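Local atomic coordinates of putative uncharacterized protein (Methanosarcina barkeri str. Fusaro, PDB entry 3P43), a protein that is probably a manganese-dependent phosphoesterase of the LigD 3'-phosphoesterase family, acting on the 3' ends of DNA during repair. Residues A[110-113]-A[118-121]. Residues are numbered along the deposited sequence; the frame is centred on the assembly and turned at random.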
ATOM      1  N   LEU A 110      -8.021  10.244  -5.951  1.00 17.88           N
ATOM      2  CA  LEU A 110      -8.951   9.324  -5.312  1.00 18.44           C
ATOM      3  C   LEU A 110     -10.265   9.312  -6.073  1.00 20.16           C
ATOM      4  O   LEU A 110     -10.936  10.334  -6.175  1.00 24.16           O
ATOM      5  CB  LEU A 110      -9.191   9.724  -3.856  1.00 18.58           C
ATOM      6  CG  LEU A 110     -10.168   8.868  -3.049  1.00 18.84           C
ATOM      7  CD1 LEU A 110      -9.571   7.496  -2.764  1.00 18.44           C
ATOM      8  CD2 LEU A 110     -10.554   9.570  -1.752  1.00 23.07           C
ATOM      9  N   LEU A 111     -10.630   8.151  -6.606  1.00 17.81           N
ATOM     10  CA  LEU A 111     -11.812   8.038  -7.446  1.00 19.28           C
ATOM     11  C   LEU A 111     -13.036   7.668  -6.630  1.00 17.22           C
ATOM     12  O   LEU A 111     -14.143   8.104  -6.927  1.00 20.40           O
ATOM     13  CB  LEU A 111     -11.589   7.005  -8.553  1.00 19.00           C
ATOM     14  CG  LEU A 111     -10.361   7.279  -9.424  1.00 20.76           C
ATOM     15  CD1 LEU A 111     -10.255   6.250 -10.533  1.00 21.93           C
ATOM     16  CD2 LEU A 111     -10.414   8.694  -9.993  1.00 24.62           C
ATOM     17  N   LYS A 112     -12.825   6.875  -5.588  1.00 14.74           N
ATOM     18  CA  LYS A 112     -13.921   6.330  -4.805  1.00 16.73           C
ATOM     19  C   LYS A 112     -13.378   5.822  -3.480  1.00 16.94           C
ATOM     20  O   LYS A 112     -12.272   5.283  -3.420  1.00 14.95           O
ATOM     21  CB  LYS A 112     -14.584   5.183  -5.578  1.00 16.08           C
ATOM     22  CG  LYS A 112     -15.718   4.469  -4.853  1.00 24.52           C
ATOM     23  CD  LYS A 112     -16.194   3.263  -5.664  1.00 26.76           C
ATOM     24  CE  LYS A 112     -17.241   2.439  -4.925  1.00 34.94           C
ATOM     25  NZ  LYS A 112     -18.633   2.831  -5.277  1.00 33.86           N
ATOM     26  N   ARG A 113     -14.144   6.012  -2.416  1.00 16.05           N
ATOM     27  CA  ARG A 113     -13.781   5.442  -1.126  1.00 17.20           C
ATOM     28  C   ARG A 113     -15.005   5.156  -0.292  1.00 17.74           C
ATOM     29  O   ARG A 113     -15.841   6.031  -0.060  1.00 18.66           O
ATOM     30  CB  ARG A 113     -12.831   6.344  -0.335  1.00 19.14           C
ATOM     31  CG  ARG A 113     -12.625   5.843   1.089  1.00 19.90           C
ATOM     32  CD  ARG A 113     -11.364   6.380   1.737  1.00 20.78           C
ATOM     33  NE  ARG A 113     -11.142   5.757   3.040  1.00 22.57           N
ATOM     34  CZ  ARG A 113     -10.561   6.358   4.075  1.00 20.70           C
ATOM     35  NH1 ARG A 113     -10.142   7.610   3.967  1.00 21.06           N
ATOM     36  NH2 ARG A 113     -10.412   5.710   5.223  1.00 20.10           N
ATOM     37  N   ILE A 118     -11.851   0.950  -2.115  1.00 15.54           N
ATOM     38  CA  ILE A 118     -11.057   2.121  -2.450  1.00 16.71           C
ATOM     39  C   ILE A 118     -10.578   2.010  -3.891  1.00 18.13           C
ATOM     40  O   ILE A 118     -10.028   0.984  -4.295  1.00 18.20           O
ATOM     41  CB  ILE A 118      -9.859   2.285  -1.498  1.00 17.77           C
ATOM     42  CG1 ILE A 118     -10.361   2.477  -0.063  1.00 21.55           C
ATOM     43  CG2 ILE A 118      -8.993   3.456  -1.930  1.00 18.50           C
ATOM     44  CD1 ILE A 118      -9.272   2.671   0.970  1.00 17.87           C
ATOM     45  N   VAL A 119     -10.815   3.059  -4.670  1.00 16.02           N
ATOM     46  CA  VAL A 119     -10.362   3.099  -6.053  1.00 14.85           C
ATOM     47  C   VAL A 119      -9.554   4.370  -6.261  1.00 15.25           C
ATOM     48  O   VAL A 119     -10.021   5.463  -5.956  1.00 19.25           O
ATOM     49  CB  VAL A 119     -11.540   3.084  -7.040  1.00 17.11           C
ATOM     50  CG1 VAL A 119     -11.025   2.984  -8.482  1.00 17.67           C
ATOM     51  CG2 VAL A 119     -12.488   1.941  -6.723  1.00 17.50           C
ATOM     52  N   VAL A 120      -8.342   4.225  -6.778  1.00 13.59           N
ATOM     53  CA  VAL A 120      -7.438   5.361  -6.931  1.00 15.66           C
ATOM     54  C   VAL A 120      -6.714   5.340  -8.274  1.00 16.82           C
ATOM     55  O   VAL A 120      -6.455   4.278  -8.831  1.00 16.38           O
ATOM     56  CB  VAL A 120      -6.383   5.379  -5.816  1.00 14.38           C
ATOM     57  CG1 VAL A 120      -7.044   5.540  -4.472  1.00 14.74           C
ATOM     58  CG2 VAL A 120      -5.555   4.095  -5.856  1.00 16.61           C
ATOM     59  N   SER A 121      -6.394   6.517  -8.796  1.00 15.66           N
ATOM     60  CA  SER A 121      -5.561   6.595  -9.986  1.00 16.80           C
ATOM     61  C   SER A 121      -4.140   6.966  -9.574  1.00 17.90           C
ATOM     62  O   SER A 121      -3.893   8.070  -9.091  1.00 14.37           O
ATOM     63  CB  SER A 121      -6.114   7.613 -10.977  1.00 19.73           C
ATOM     64  OG  SER A 121      -5.316   7.652 -12.140  1.00 23.49           O
TER
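Opposite the single residue Val119 stand two residues of the antiparallel neighbouring strand, Leu111 and Lys112, which makes a classic beta bulge. Val119 O accepts from Leu111 N at 2.8 Å and, more loosely, from Lys112 N at 3.2 Å, while Val119 N gives a nearly straight bond (175°) to Lys112 O. The shift in register leaves the CB of Leu111 pointing toward the partner strand, 3.4 Å from Val119 O; its CG, anti to the carbonyl carbon (chi1 -56°), is carried over toward that oxygen and Ser121 N; its CD1 ends 3.9 Å from Val119 CG1. Leucine suits this place, reaching from the bulge to Val119 with an apolar tip. Val119, branched at CB, serves both neighbours: CG1 meets Leu111, and CG2 lies against CB and CD of Lys112, whose aliphatic stem carries NZ away from residues 118-121. With the two methyl branches of Val119 cut back to an alanine, Leu111 CD1 and Lys112 CD are likely to lose the surfaces they rest on, opening a gap beside Ile130. On the face opposite Lys112 and Val119, Leu110 CD1 packs 3.6 Å from Val120 CG1. In the beta barrel, the hairpin of strands 98-114 and 117-123 is flanked by strand 130-135, whose Ile130 touches Leu111 and Val119; apolar Ile118 suits its burial by Leu48, Met50 and Trp57 on the face it shares with Leu110 and the adjoining Arg113.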